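Local coordinates for protein DyP (Bjerkandera adusta, PDB 3VXJ) that probably works as a heme-dependent peroxidase of the dye-decolorizing family and binds the phenol 2,6-dimethoxyphenol, at residues G163-G168 with R259-W264; P269-P274 with S294-D299. One frame throughout, in Å; residues are numbered along the deposited sequence.

Interaction 1: G163-G168 with R259-W264. With HEM (protoporphyrin IX containing Fe), chain B.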
# COMPACT_ATOMS: atom_id res chain seq x y z
N GLY A 163 1.64 -7.76 -11.98
CA GLY A 163 1.52 -6.38 -11.52
C GLY A 163 0.09 -5.98 -11.17
O GLY A 163 -0.13 -4.91 -10.61
N HIS A 164 -0.88 -6.82 -11.52
CA HIS A 164 -2.28 -6.56 -11.19
C HIS A 164 -2.61 -7.16 -9.84
O HIS A 164 -2.07 -8.21 -9.47
CB HIS A 164 -3.21 -7.14 -12.26
CG HIS A 164 -3.03 -6.56 -13.62
ND1 HIS A 164 -4.08 -6.03 -14.34
CD2 HIS A 164 -1.94 -6.44 -14.40
CE1 HIS A 164 -3.64 -5.59 -15.51
NE2 HIS A 164 -2.34 -5.83 -15.57
N GLU A 165 -3.49 -6.51 -9.11
CA GLU A 165 -4.01 -7.08 -7.87
C GLU A 165 -5.21 -8.01 -8.21
O GLU A 165 -5.59 -8.12 -9.38
CB GLU A 165 -4.33 -5.97 -6.85
CG GLU A 165 -5.28 -4.89 -7.35
CD GLU A 165 -6.69 -5.40 -7.52
OE1 GLU A 165 -7.26 -5.22 -8.61
OE2 GLU A 165 -7.19 -6.03 -6.56
N HIS A 166 -5.74 -8.70 -7.21
CA HIS A 166 -6.73 -9.76 -7.44
C HIS A 166 -8.08 -9.36 -8.04
O HIS A 166 -8.73 -10.21 -8.65
CB HIS A 166 -6.90 -10.63 -6.20
CG HIS A 166 -5.88 -11.72 -6.13
ND1 HIS A 166 -5.86 -12.78 -7.01
CD2 HIS A 166 -4.82 -11.89 -5.31
CE1 HIS A 166 -4.84 -13.57 -6.73
NE2 HIS A 166 -4.19 -13.05 -5.70
N PHE A 167 -8.51 -8.11 -7.90
CA PHE A 167 -9.71 -7.66 -8.62
C PHE A 167 -9.42 -7.48 -10.12
O PHE A 167 -10.35 -7.31 -10.91
CB PHE A 167 -10.27 -6.35 -8.07
CG PHE A 167 -10.80 -6.43 -6.65
CD1 PHE A 167 -11.56 -7.51 -6.19
CD2 PHE A 167 -10.54 -5.38 -5.77
CE1 PHE A 167 -12.03 -7.54 -4.89
CE2 PHE A 167 -11.02 -5.41 -4.46
CZ PHE A 167 -11.77 -6.49 -4.01
N GLY A 168 -8.14 -7.50 -10.50
CA GLY A 168 -7.74 -7.41 -11.90
C GLY A 168 -7.06 -6.12 -12.33
O GLY A 168 -6.71 -5.98 -13.50
N ARG A 259 -14.81 2.84 -12.82
CA ARG A 259 -15.37 4.00 -12.14
C ARG A 259 -15.11 3.94 -10.63
O ARG A 259 -14.89 4.97 -9.98
CB ARG A 259 -16.87 4.10 -12.42
CG ARG A 259 -17.21 4.38 -13.89
CD ARG A 259 -16.92 5.81 -14.27
NE ARG A 259 -17.92 6.71 -13.71
CZ ARG A 259 -17.92 8.02 -13.90
NH1 ARG A 259 -16.99 8.59 -14.65
NH2 ARG A 259 -18.87 8.77 -13.36
N MET A 260 -15.14 2.73 -10.07
CA MET A 260 -14.87 2.54 -8.65
C MET A 260 -13.41 2.83 -8.32
O MET A 260 -13.11 3.41 -7.28
CB MET A 260 -15.26 1.12 -8.22
CG MET A 260 -16.76 0.90 -8.27
SD MET A 260 -17.26 -0.84 -8.30
CE MET A 260 -17.00 -1.28 -6.60
N PHE A 261 -12.50 2.43 -9.21
CA PHE A 261 -11.07 2.62 -8.96
C PHE A 261 -10.53 3.97 -9.39
O PHE A 261 -9.61 4.51 -8.75
CB PHE A 261 -10.23 1.51 -9.59
CG PHE A 261 -10.03 0.33 -8.69
CD1 PHE A 261 -9.05 0.38 -7.69
CD2 PHE A 261 -10.82 -0.80 -8.80
CE1 PHE A 261 -8.87 -0.69 -6.82
CE2 PHE A 261 -10.64 -1.88 -7.94
CZ PHE A 261 -9.66 -1.83 -6.96
N GLY A 262 -11.09 4.50 -10.47
CA GLY A 262 -10.52 5.66 -11.16
C GLY A 262 -9.51 5.31 -12.24
O GLY A 262 -8.94 6.21 -12.88
N ARG A 263 -9.28 4.01 -12.45
CA ARG A 263 -8.45 3.49 -13.54
C ARG A 263 -9.11 2.24 -14.08
O ARG A 263 -9.74 1.49 -13.35
CB ARG A 263 -7.05 3.12 -13.06
CG ARG A 263 -6.17 4.28 -12.63
CD ARG A 263 -4.77 3.77 -12.34
NE ARG A 263 -3.91 4.86 -11.89
CZ ARG A 263 -3.19 5.66 -12.67
NH1 ARG A 263 -3.11 5.46 -13.98
NH2 ARG A 263 -2.48 6.64 -12.11
N TRP A 264 -8.94 2.02 -15.38
CA TRP A 264 -9.22 0.73 -15.99
C TRP A 264 -8.23 -0.32 -15.48
O TRP A 264 -7.16 0.01 -14.93
CB TRP A 264 -9.12 0.83 -17.51
CG TRP A 264 -10.11 1.78 -18.11
CD1 TRP A 264 -9.91 3.10 -18.38
CD2 TRP A 264 -11.44 1.47 -18.54
NE1 TRP A 264 -11.05 3.65 -18.94
CE2 TRP A 264 -12.00 2.67 -19.04
CE3 TRP A 264 -12.22 0.30 -18.54
CZ2 TRP A 264 -13.31 2.73 -19.53
CZ3 TRP A 264 -13.52 0.37 -19.03
CH2 TRP A 264 -14.05 1.57 -19.53
CHA HEM B . -3.68 3.35 -6.05
CHB HEM B . -5.67 -1.01 -5.43
CHC HEM B . -5.84 -0.30 -0.65
CHD HEM B . -3.81 4.05 -1.24
C1A HEM B . -4.23 2.13 -6.30
C2A HEM B . -4.45 1.56 -7.62
C3A HEM B . -5.01 0.35 -7.44
C4A HEM B . -5.14 0.12 -6.02
CMA HEM B . -5.44 -0.66 -8.52
CAA HEM B . -4.14 2.27 -8.95
CBA HEM B . -2.72 2.08 -9.49
CGA HEM B . -1.66 2.83 -8.72
O1A HEM B . -1.59 4.08 -8.79
O2A HEM B . -0.85 2.15 -8.03
C1B HEM B . -5.88 -1.21 -4.08
C2B HEM B . -6.45 -2.39 -3.48
C3B HEM B . -6.50 -2.20 -2.15
C4B HEM B . -5.94 -0.89 -1.89
CMB HEM B . -6.93 -3.62 -4.28
CAB HEM B . -7.00 -3.16 -1.05
CBB HEM B . -7.03 -4.48 -1.23
C1C HEM B . -5.35 0.96 -0.40
C2C HEM B . -5.30 1.61 0.89
C3C HEM B . -4.75 2.82 0.73
C4C HEM B . -4.43 2.96 -0.68
CMC HEM B . -5.79 0.97 2.20
CAC HEM B . -4.46 3.92 1.79
CBC HEM B . -5.29 4.15 2.81
C1D HEM B . -3.53 4.22 -2.57
C2D HEM B . -2.78 5.33 -3.10
C3D HEM B . -2.75 5.12 -4.58
C4D HEM B . -3.48 3.90 -4.82
CMD HEM B . -2.15 6.52 -2.36
CAD HEM B . -2.08 6.08 -5.58
CBD HEM B . -3.06 7.22 -5.85
CGD HEM B . -2.48 8.24 -6.79
O1D HEM B . -3.17 8.57 -7.79
O2D HEM B . -1.35 8.72 -6.55
NA HEM B . -4.68 1.24 -5.36
NB HEM B . -5.60 -0.29 -3.08
NC HEM B . -4.85 1.83 -1.34
ND HEM B . -3.91 3.37 -3.61
FE HEM B . -4.83 1.56 -3.35
O HOH W 1 -3.01 0.75 -3.27
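Phe-167 sets an edge of its ring against the far end of Phe-261: CD2 of Phe-167 lies 3.8 Å from CZ of Phe-261. Each of these atoms lies near the plane of the ring it approaches, which makes this an edge-to-edge contact; the two side chains cross at about a right angle. Phe-261, the last residue of helix 249-261, presents its CE1 and CD1 side to the heme while CZ meets Phe-167. Its CE1 stands 3.5 Å from the heme meso carbon CHB, which sits at the edge of the phenyl ring, and its CD1 rests on the methyl CMA. The side chain of the axial ligand His-308 is also near, which places the contact at the heme pocket. Arg-263, a heme-binding residue, packs its CD 3.8 Å from CAA of a heme propionate arm, while its NH1 bonds to Gly-267 O and Asn-288 O.

Glu-165 approaches the same porphyrin edge from the other segment. Its CG takes the cramped site between backbone N and carbonyl carbon (chi1 55°), and a second bend at chi2 curls the carboxylate back over its own type I turn. There OE2 receives the N-H of Phe-167 at 2.8 Å, from above the carboxylate plane. The buried carboxylate is thus held by three N-H groups, those of Phe-167 N, Phe-169 N and Gln-225 NE2, with OE2 3.3 Å from the heme methyl CMB.

Interaction 2: P269-P274 with S294-D299. With 3DM (2,6-dimethoxyphenol), chain E.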
# COMPACT_ATOMS: atom_id res chain seq x y z
N PRO A 269 -5.88 5.77 -16.73
CA PRO A 269 -6.70 6.54 -15.81
C PRO A 269 -7.97 7.03 -16.50
O PRO A 269 -7.92 7.51 -17.64
CB PRO A 269 -5.80 7.71 -15.42
CG PRO A 269 -4.89 7.88 -16.59
CD PRO A 269 -4.68 6.52 -17.17
N ILE A 270 -9.12 6.91 -15.83
CA ILE A 270 -10.38 7.30 -16.45
C ILE A 270 -10.48 8.81 -16.73
O ILE A 270 -11.18 9.22 -17.64
CB ILE A 270 -11.63 6.75 -15.70
CG1 ILE A 270 -11.85 7.45 -14.35
CG2 ILE A 270 -11.55 5.20 -15.57
CD1 ILE A 270 -13.05 6.90 -13.57
N ASP A 271 -9.72 9.62 -15.99
CA ASP A 271 -9.71 11.05 -16.27
C ASP A 271 -9.19 11.32 -17.69
O ASP A 271 -9.64 12.26 -18.34
CB ASP A 271 -8.86 11.80 -15.23
CG ASP A 271 -9.09 13.29 -15.25
OD1 ASP A 271 -10.21 13.72 -15.63
OD2 ASP A 271 -8.15 14.02 -14.88
N LEU A 272 -8.28 10.49 -18.18
CA LEU A 272 -7.78 10.58 -19.57
C LEU A 272 -8.55 9.72 -20.57
O LEU A 272 -8.63 10.06 -21.76
CB LEU A 272 -6.30 10.23 -19.65
CG LEU A 272 -5.35 11.11 -18.83
CD1 LEU A 272 -3.91 10.62 -19.01
CD2 LEU A 272 -5.48 12.58 -19.22
N ALA A 273 -9.10 8.60 -20.09
CA ALA A 273 -9.81 7.63 -20.92
C ALA A 273 -11.18 7.40 -20.28
O ALA A 273 -11.43 6.35 -19.67
CB ALA A 273 -9.02 6.34 -20.98
N PRO A 274 -12.09 8.38 -20.41
CA PRO A 274 -13.31 8.34 -19.60
C PRO A 274 -14.42 7.41 -20.07
O PRO A 274 -15.34 7.16 -19.29
CB PRO A 274 -13.78 9.80 -19.62
CG PRO A 274 -13.25 10.36 -20.88
CD PRO A 274 -11.93 9.67 -21.11
N SER A 294 -8.23 18.46 -12.94
CA SER A 294 -8.57 19.86 -13.23
C SER A 294 -9.63 19.99 -14.32
O SER A 294 -10.30 21.02 -14.41
CB SER A 294 -7.33 20.69 -13.59
OG SER A 294 -6.77 20.26 -14.80
N ASP A 295 -9.80 18.94 -15.12
CA ASP A 295 -10.84 18.90 -16.14
C ASP A 295 -12.18 18.32 -15.65
O ASP A 295 -13.09 18.10 -16.45
CB ASP A 295 -10.35 18.11 -17.36
CG ASP A 295 -10.12 16.62 -17.06
OD1 ASP A 295 -10.30 16.20 -15.90
OD2 ASP A 295 -9.76 15.88 -18.01
N THR A 296 -12.28 18.04 -14.35
CA THR A 296 -13.46 17.39 -13.79
C THR A 296 -13.64 17.74 -12.30
O THR A 296 -14.10 16.92 -11.49
CB THR A 296 -13.45 15.84 -14.06
OG1 THR A 296 -14.71 15.26 -13.72
CG2 THR A 296 -12.31 15.13 -13.32
N LEU A 297 -13.28 18.97 -11.93
CA LEU A 297 -13.41 19.38 -10.53
C LEU A 297 -14.86 19.53 -10.08
O LEU A 297 -15.15 19.34 -8.90
CB LEU A 297 -12.65 20.69 -10.27
CG LEU A 297 -11.14 20.72 -10.49
CD1 LEU A 297 -10.63 22.15 -10.49
CD2 LEU A 297 -10.41 19.90 -9.42
N THR A 298 -15.75 19.88 -11.00
CA THR A 298 -17.12 20.21 -10.61
C THR A 298 -18.18 19.38 -11.34
O THR A 298 -19.33 19.78 -11.44
CB THR A 298 -17.40 21.74 -10.73
OG1 THR A 298 -17.08 22.20 -12.04
CG2 THR A 298 -16.57 22.53 -9.72
N ASP A 299 -17.77 18.21 -11.82
CA ASP A 299 -18.70 17.24 -12.40
C ASP A 299 -18.06 15.86 -12.31
O ASP A 299 -16.86 15.75 -12.06
CB ASP A 299 -19.02 17.60 -13.85
CG ASP A 299 -20.31 16.98 -14.32
OD1 ASP A 299 -21.37 17.54 -14.00
OD2 ASP A 299 -20.26 15.94 -15.00
O1 3DM E . -18.63 22.95 -6.91
C1 3DM E . -19.94 23.31 -6.96
C2 3DM E . -20.48 23.75 -8.17
O2 3DM E . -19.66 23.80 -9.26
C7 3DM E . -20.21 24.40 -10.45
C3 3DM E . -21.84 24.10 -8.24
C4 3DM E . -22.64 24.03 -7.09
C5 3DM E . -22.09 23.59 -5.88
C6 3DM E . -20.73 23.23 -5.82
O3 3DM E . -20.15 22.78 -4.66
C8 3DM E . -20.82 23.15 -3.43
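Asp-271 and Asp-295 meet carboxylate to carboxylate, joining two loops of the C-terminal DyP-type peroxidase region, one on each side of the short helix 279-282. Along 269-274, Pro-269 comes first: its carbonyl O takes the N-H of Ala-273 at 2.9 Å and, more weakly, that of Leu-272, closing a single helix-like bend through 270-272. Ile-270 turns its side chain to helix 249-261.

Asp-271 then carries the contact. With CG anti to the backbone N, chi1 of -166° swings its carboxylate round to meet that of Asp-295, which comes from the opposite direction. OD1 of Asp-271 and OD1 of Asp-295 are 2.5 Å apart, with the carboxylate planes turned 83° against each other. Two oxygens this close imply that one acid probably holds a proton. Tyr-293 N bonds to Asp-271 OD2; the cationic Arg-302, in a salt bridge to Asp-295 OD2 and also bonded to the carbonyl O of Asp-271, would probably ease the remaining repulsion. Leu-272 leans on Leu-281 of helix 279-282, and Pro-274 touches Arg-302.

Across from Asp-271, Thr-296 has its methyl CG2 on the Asp-271 side, and its OG1, anti to the backbone N, bonds within its own loop, 2.8 Å from the carbonyl O of Asp-299. Farther along, CG2 of Thr-298 lies 3.4 Å from the methoxy oxygen O2 of a bound 2,6-dimethoxyphenol. At the contact itself, CG2 of Thr-296 stands 3.4 Å from OD1 of Asp-271.

In the fold
From the N terminus, the chain passes strand 146-155 and enters the loop holding 163-168, then runs through strand 216-225 and helix 227-236 to the end of helix 249-261, where interaction 1 closes a loop of 90 residues. Interaction 2 opens at residue 269, with four residues between it and the end of segment 259-264, and closes a loop of 19 that includes helix 279-282. The two contacts therefore follow in series, neither nested nor crossed, with centres about 17 Å apart. Segments 259-264 and 269-274 touch directly: Trp-264 NE1 lies 2.8 Å from Ala-273 O and Gly-262 O 3.0 Å from Ile-270 N, both probable hydrogen bonds. Together they connect the heme pocket to the outlying loop at 294-299.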